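Local coordinates for protein bifunctional cytochrome P450/NADPH--P450 reductase (PDB 7F3H) that hydroxylates organic substrates at a haem iron, probably using molecular oxygen and electrons that its reductase part takes from NADPH, at residues R105-L108 / P109-Q113; K117-F120 / G121-L124; L177-L180 / A181-M184. All coordinates share one frame; numbering follows the deposited sequence.

In the fold
Followed from the N terminus, the three contacts come one after another, and none nests in or crosses another. Contact 1 closes the turn where helix 98-107 gives way to helix 113-137, beside the haem. Contact 2 is a pair of successive turns inside helix 113-137, and it touches contact 1 directly: Ala110 O and Tyr119 OH are 2.7 Å apart in a probable hydrogen bond that ties the connecting turn to the next helix. Contact 3 stands apart in helix 175-190, its nearest atoms about 14 Å from contact 2 and about 15 Å from contact 1. It packs on helices 199-227 and 254-285, while contact 2 packs on helices 144-161 and 408-425.

Contact 1 of 3, residues R105-L108 / P109-Q113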
loop_
_atom_site.group_PDB
_atom_site.type_symbol
_atom_site.label_atom_id
_atom_site.label_comp_id
_atom_site.label_asym_id
_atom_site.label_seq_id
_atom_site.Cartn_x
_atom_site.Cartn_y
_atom_site.Cartn_z
ATOM N N ARG A 105 -12.422 14.261 7.854
ATOM C CA ARG A 105 -12.506 15.683 7.539
ATOM C C ARG A 105 -11.330 16.458 8.122
ATOM O O ARG A 105 -10.870 17.421 7.512
ATOM C CB ARG A 105 -13.835 16.235 8.014
ATOM C CG ARG A 105 -15.023 15.647 7.243
ATOM C CD ARG A 105 -16.301 16.285 7.719
ATOM N NE ARG A 105 -16.616 15.997 9.125
ATOM C CZ ARG A 105 -17.370 14.972 9.522
ATOM N NH1 ARG A 105 -17.870 14.129 8.619
ATOM N NH2 ARG A 105 -17.632 14.793 10.819
ATOM N N ILE A 106 -10.817 16.057 9.288
ATOM C CA ILE A 106 -9.655 16.741 9.852
ATOM C C ILE A 106 -8.405 16.484 9.005
ATOM O O ILE A 106 -7.643 17.410 8.693
ATOM C CB ILE A 106 -9.442 16.327 11.320
ATOM C CG1 ILE A 106 -10.556 16.910 12.207
ATOM C CG2 ILE A 106 -8.050 16.773 11.802
ATOM C CD1 ILE A 106 -10.377 16.646 13.690
ATOM N N LEU A 107 -8.178 15.232 8.614
ATOM C CA LEU A 107 -6.894 14.842 8.033
ATOM C C LEU A 107 -6.776 15.092 6.524
ATOM O O LEU A 107 -5.655 15.380 6.080
ATOM C CB LEU A 107 -6.597 13.367 8.339
ATOM C CG LEU A 107 -6.188 13.068 9.798
ATOM C CD1 LEU A 107 -6.079 11.568 10.056
ATOM C CD2 LEU A 107 -4.921 13.801 10.240
ATOM N N LEU A 108 -7.878 15.048 5.728
ATOM C CA LEU A 108 -7.780 15.336 4.287
ATOM C C LEU A 108 -6.951 16.551 3.929
ATOM O O LEU A 108 -6.116 16.447 3.013
ATOM C CB LEU A 108 -9.129 15.539 3.576
ATOM C CG LEU A 108 -9.908 14.373 3.007
ATOM C CD1 LEU A 108 -11.268 14.812 2.484
ATOM C CD2 LEU A 108 -9.031 13.899 1.812
ATOM N N PRO A 109 -7.140 17.720 4.536
ATOM C CA PRO A 109 -6.321 18.859 4.115
ATOM C C PRO A 109 -4.857 18.632 4.383
ATOM O O PRO A 109 -4.024 19.145 3.629
ATOM C CB PRO A 109 -6.870 20.004 4.985
ATOM C CG PRO A 109 -8.243 19.579 5.345
ATOM C CD PRO A 109 -8.152 18.109 5.538
ATOM N N ALA A 110 -4.519 17.807 5.381
ATOM C CA ALA A 110 -3.140 17.497 5.743
ATOM C C ALA A 110 -2.479 16.498 4.809
ATOM O O ALA A 110 -1.271 16.274 4.946
ATOM C CB ALA A 110 -3.059 16.937 7.173
ATOM N N PHE A 111 -3.259 15.852 3.924
ATOM C CA PHE A 111 -2.778 14.824 2.995
ATOM C C PHE A 111 -2.956 15.220 1.533
ATOM O O PHE A 111 -2.753 14.383 0.629
ATOM C CB PHE A 111 -3.501 13.498 3.252
ATOM C CG PHE A 111 -2.980 12.737 4.442
ATOM C CD1 PHE A 111 -3.774 12.599 5.578
ATOM C CD2 PHE A 111 -1.746 12.109 4.403
ATOM C CE1 PHE A 111 -3.318 11.896 6.681
ATOM C CE2 PHE A 111 -1.269 11.391 5.507
ATOM C CZ PHE A 111 -2.055 11.274 6.648
ATOM N N SER A 112 -3.386 16.449 1.279
ATOM C CA SER A 112 -3.569 16.940 -0.072
ATOM C C SER A 112 -2.230 17.248 -0.691
ATOM O O SER A 112 -1.223 17.393 0.002
ATOM C CB SER A 112 -4.408 18.213 -0.075
ATOM O OG SER A 112 -3.741 19.254 0.632
ATOM N N GLN A 113 -2.235 17.384 -2.020
ATOM C CA GLN A 113 -1.019 17.759 -2.726
ATOM C C GLN A 113 -0.411 19.054 -2.182
ATOM O O GLN A 113 0.803 19.110 -1.949
ATOM C CB GLN A 113 -1.295 17.854 -4.225
ATOM C CG GLN A 113 -0.043 17.829 -5.093
ATOM C CD GLN A 113 0.820 16.587 -4.876
ATOM O OE1 GLN A 113 0.351 15.443 -4.945
ATOM N NE2 GLN A 113 2.094 16.814 -4.602
#
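Phe111 meets Leu107 with the edge of its ring where helix 98-107 runs out: CB of Leu107 lies in the ring plane, 4.0 Å from CE1 of Phe111. With CG anti to the carbonyl carbon (chi1 -78°), the ring folds back along the end of the preceding helix, and Phe111 CD1 comes 3.4 Å from Leu107 O. This is the tight side. Phe264 of helix 254-285 packs edge-to-face with the same ring, and the haem lies about 4 Å from the side chain. Leu108 and Pro109 form the solvent side; there the proline ring sits on the last helical turn, Pro109 CD lying 3.3 Å from Ile106 O, while the Leu108 side chain sets off away from the turn. The turn itself is held by Phe111 N, which donates to Leu108 O at 3.1 Å from above the carbonyl plane, and by a weak bond from Ala110 N to Leu107 O. Ser112 OG donates to Pro109 O at 3.0 Å. Putting an alanine in place of Phe111 would probably open a gap between Leu107, Phe264 and the haem. Chemically the work is divided: local donors answer carbonyls at the helix end and in the turn after it, while an apolar ring fills the space toward the cofactor.

Contact 2 of 3, residues K117-F120 / G121-L124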
loop_
_atom_site.group_PDB
_atom_site.type_symbol
_atom_site.label_atom_id
_atom_site.label_comp_id
_atom_site.label_asym_id
_atom_site.label_seq_id
_atom_site.Cartn_x
_atom_site.Cartn_y
_atom_site.Cartn_z
ATOM N N LYS A 117 4.554 19.755 0.228
ATOM C CA LYS A 117 5.752 20.567 0.421
ATOM C C LYS A 117 6.143 20.611 1.899
ATOM O O LYS A 117 7.323 20.459 2.242
ATOM C CB LYS A 117 5.531 21.980 -0.128
ATOM C CG LYS A 117 6.842 22.672 -0.491
ATOM C CD LYS A 117 6.742 24.195 -0.574
ATOM C CE LYS A 117 8.115 24.814 -0.309
ATOM N NZ LYS A 117 8.221 26.144 -0.943
ATOM N N GLY A 118 5.145 20.716 2.790
ATOM C CA GLY A 118 5.425 20.753 4.218
ATOM C C GLY A 118 6.189 19.549 4.740
ATOM O O GLY A 118 6.763 19.614 5.834
ATOM N N TYR A 119 6.104 18.418 4.039
ATOM C CA TYR A 119 6.716 17.163 4.436
ATOM C C TYR A 119 8.022 16.876 3.711
ATOM O O TYR A 119 8.761 15.979 4.136
ATOM C CB TYR A 119 5.738 16.005 4.192
ATOM C CG TYR A 119 4.394 16.163 4.876
ATOM C CD1 TYR A 119 4.310 16.484 6.213
ATOM C CD2 TYR A 119 3.220 15.996 4.178
ATOM C CE1 TYR A 119 3.090 16.620 6.845
ATOM C CE2 TYR A 119 1.985 16.132 4.799
ATOM C CZ TYR A 119 1.922 16.449 6.129
ATOM O OH TYR A 119 0.684 16.567 6.753
ATOM N N PHE A 120 8.359 17.661 2.681
ATOM C CA PHE A 120 9.457 17.298 1.791
ATOM C C PHE A 120 10.770 17.114 2.537
ATOM O O PHE A 120 11.453 16.085 2.381
ATOM C CB PHE A 120 9.639 18.371 0.725
ATOM C CG PHE A 120 10.788 18.100 -0.184
ATOM C CD1 PHE A 120 10.679 17.127 -1.162
ATOM C CD2 PHE A 120 11.966 18.793 -0.055
ATOM C CE1 PHE A 120 11.734 16.846 -2.018
ATOM C CE2 PHE A 120 13.043 18.524 -0.904
ATOM C CZ PHE A 120 12.926 17.538 -1.887
ATOM N N GLY A 121 11.154 18.132 3.320
ATOM C CA GLY A 121 12.384 18.072 4.092
ATOM C C GLY A 121 12.491 16.818 4.925
ATOM O O GLY A 121 13.595 16.299 5.148
ATOM N N GLN A 122 11.348 16.341 5.443
ATOM C CA GLN A 122 11.347 15.110 6.229
ATOM C C GLN A 122 11.556 13.896 5.331
ATOM O O GLN A 122 12.442 13.069 5.585
ATOM C CB GLN A 122 10.045 14.999 7.024
ATOM C CG GLN A 122 9.753 16.247 7.868
ATOM C CD GLN A 122 8.274 16.607 7.893
ATOM O OE1 GLN A 122 7.406 15.765 7.629
ATOM N NE2 GLN A 122 7.981 17.878 8.163
ATOM N N MET A 123 10.799 13.801 4.237
ATOM C CA MET A 123 11.037 12.722 3.284
ATOM C C MET A 123 12.491 12.742 2.827
ATOM O O MET A 123 13.176 11.704 2.794
ATOM C CB MET A 123 10.090 12.841 2.093
ATOM C CG MET A 123 8.607 12.891 2.458
ATOM S SD MET A 123 7.663 13.271 0.950
ATOM C CE MET A 123 6.071 12.522 1.282
ATOM N N LEU A 124 12.992 13.934 2.491
ATOM C CA LEU A 124 14.360 14.019 2.001
ATOM C C LEU A 124 15.337 13.559 3.069
ATOM O O LEU A 124 16.288 12.812 2.778
ATOM C CB LEU A 124 14.667 15.441 1.535
ATOM C CG LEU A 124 16.057 15.817 1.009
ATOM C CD1 LEU A 124 16.393 15.209 -0.378
ATOM C CD2 LEU A 124 16.123 17.342 0.962
#
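Gln122 doubles back over the preceding turn of helix 113-137 to lie against Tyr119, and can be traced atom by atom. Its CB starts 3.3 Å from Tyr119 O, and CG moves out past that same oxygen. The chain then bends at chi2 (142°), which brings CD to 3.8 Å from Tyr119 CA. At the tip the amide splits its attention: OE1 sits at the edge of the tyrosine ring, near the ring plane and 3.5 Å from CD1 of Tyr119, while NE2 comes 3.1 Å from Gly118 O at too poor an angle for a hydrogen bond. Amide and ring planes are turned 63° apart. What satisfies OE1 is the hydroxyl of Ser159 on helix 144-161, and the phenol oxygen of Tyr119 is bonded to Ala110 O, so both polar ends are held from outside the helix turn.

On another side of the helix Phe120 and Leu124 meet. CG of Phe120 stands anti to the backbone N (chi1 177°), and the ring takes Leu124 CB over one face, 4.2 Å above its plane and toward the rim; Phe120 CE2 also touches Leu124 CD2 at 3.8 Å. In the backbone, Met123 N donates to Tyr119 O at 3.0 Å and Leu124 N to Phe120 O, both bonds nearly straight. Before them the helix is tighter and irregular: Gln122 N gives only a weak bond to Tyr119 O, and there is a kink at Gly118 and Tyr119, whose N atoms have no bond to the turn before.

Helix 113-137 is thus wedged among several others: Met123 and Leu124 lean on helix 408-425, Phe120 packs on helix 309-313, and Tyr119, Gln122 and Met123 touch helix 144-161.

Contact 3 of 3, residues L177-L180 / A181-M184; sequences LQAL and ARAM
The flat guanidinium of Arg182 is laid over the backbone of the preceding helical turn, with Gln178 O and Ala179 CA against one and the same face, Ala179 CA being 3.4 Å above its plane. On that same side, beneath the two terminal nitrogens, Gln178 CB is 3.6 Å from NH1 of Arg182 and Ala179 CB 3.6 Å from NH2 of Arg182. The side chain gets there by running along the helix and bending at chi3 (-63°), its CG passing 3.3 Å from Gln178 O on the way. None of these touches is a bond; the charge is met by Asp211 of helix 199-227, which forms a salt bridge with NH2 of Arg182, so the arginine links two helices while lying flat on its own.

In the backbone, four successive bonds from residue i+4 to residue i keep the helix regular, Arg182 N reaching Gln178 O at 2.9 Å and nearly straight. Leu180 and Met184 pack one turn apart, CD1 of Leu180 lying 4.2 Å from CG of Met184. Both side chains reach helix 254-285, Leu180 through Met262, Leu265 and Ile266, and Met184 through Ile266. Ala179 and Ala183, with little bulk, sit against helix 199-227.

Helix 175-190, paired with 199-227 and packed on the long helix 254-285, is consistent with the F and G helices over the long central helix of the cytochrome P450 fold, in which F and G roof the substrate pocket.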
loop_
_atom_site.group_PDB
_atom_site.type_symbol
_atom_site.label_atom_id
_atom_site.label_comp_id
_atom_site.label_asym_id
_atom_site.label_seq_id
_atom_site.Cartn_x
_atom_site.Cartn_y
_atom_site.Cartn_z
ATOM N N LEU A 177 9.418 -0.871 16.245
ATOM C CA LEU A 177 9.174 -1.406 14.906
ATOM C C LEU A 177 9.226 -2.927 14.876
ATOM O O LEU A 177 8.517 -3.552 14.071
ATOM C CB LEU A 177 10.164 -0.800 13.913
ATOM C CG LEU A 177 10.097 0.739 13.855
ATOM C CD1 LEU A 177 11.188 1.285 12.976
ATOM C CD2 LEU A 177 8.727 1.219 13.387
ATOM N N GLN A 178 10.025 -3.549 15.755
ATOM C CA GLN A 178 9.997 -5.007 15.851
ATOM C C GLN A 178 8.650 -5.486 16.388
ATOM O O GLN A 178 8.088 -6.482 15.897
ATOM C CB GLN A 178 11.139 -5.506 16.743
ATOM C CG GLN A 178 12.512 -5.507 16.066
ATOM C CD GLN A 178 13.672 -5.654 17.052
ATOM O OE1 GLN A 178 13.480 -5.687 18.270
ATOM N NE2 GLN A 178 14.884 -5.734 16.522
ATOM N N ALA A 179 8.099 -4.758 17.365
ATOM C CA ALA A 179 6.769 -5.054 17.874
ATOM C C ALA A 179 5.715 -4.875 16.777
ATOM O O ALA A 179 4.824 -5.724 16.611
ATOM C CB ALA A 179 6.472 -4.160 19.088
ATOM N N LEU A 180 5.798 -3.770 16.018
ATOM C CA LEU A 180 4.916 -3.590 14.855
ATOM C C LEU A 180 4.985 -4.785 13.908
ATOM O O LEU A 180 3.949 -5.324 13.489
ATOM C CB LEU A 180 5.264 -2.307 14.092
ATOM C CG LEU A 180 4.307 -1.937 12.951
ATOM C CD1 LEU A 180 2.899 -1.712 13.515
ATOM C CD2 LEU A 180 4.783 -0.714 12.215
ATOM N N ALA A 181 6.205 -5.195 13.542
ATOM C CA ALA A 181 6.366 -6.298 12.597
ATOM C C ALA A 181 5.740 -7.586 13.139
ATOM O O ALA A 181 4.954 -8.250 12.446
ATOM C CB ALA A 181 7.854 -6.500 12.264
ATOM N N ARG A 182 6.074 -7.938 14.384
ATOM C CA ARG A 182 5.516 -9.124 15.023
ATOM C C ARG A 182 3.994 -9.071 15.043
ATOM O O ARG A 182 3.328 -10.055 14.697
ATOM C CB ARG A 182 6.057 -9.249 16.450
ATOM C CG ARG A 182 7.525 -9.616 16.587
ATOM C CD ARG A 182 7.848 -10.042 18.049
ATOM N NE ARG A 182 7.625 -8.951 18.993
ATOM C CZ ARG A 182 8.561 -8.050 19.306
ATOM N NH1 ARG A 182 9.772 -8.124 18.760
ATOM N NH2 ARG A 182 8.301 -7.073 20.169
ATOM N N ALA A 183 3.425 -7.934 15.485
ATOM C CA ALA A 183 1.968 -7.814 15.596
ATOM C C ALA A 183 1.302 -7.953 14.232
ATOM O O ALA A 183 0.255 -8.600 14.115
ATOM C CB ALA A 183 1.563 -6.500 16.283
ATOM N N MET A 184 1.857 -7.294 13.200
ATOM C CA MET A 184 1.317 -7.408 11.837
ATOM C C MET A 184 1.313 -8.860 11.361
ATOM O O MET A 184 0.291 -9.379 10.865
ATOM C CB MET A 184 2.124 -6.525 10.891
ATOM C CG MET A 184 1.841 -5.026 11.083
ATOM S SD MET A 184 0.152 -4.642 10.578
ATOM C CE MET A 184 0.468 -4.195 8.858
#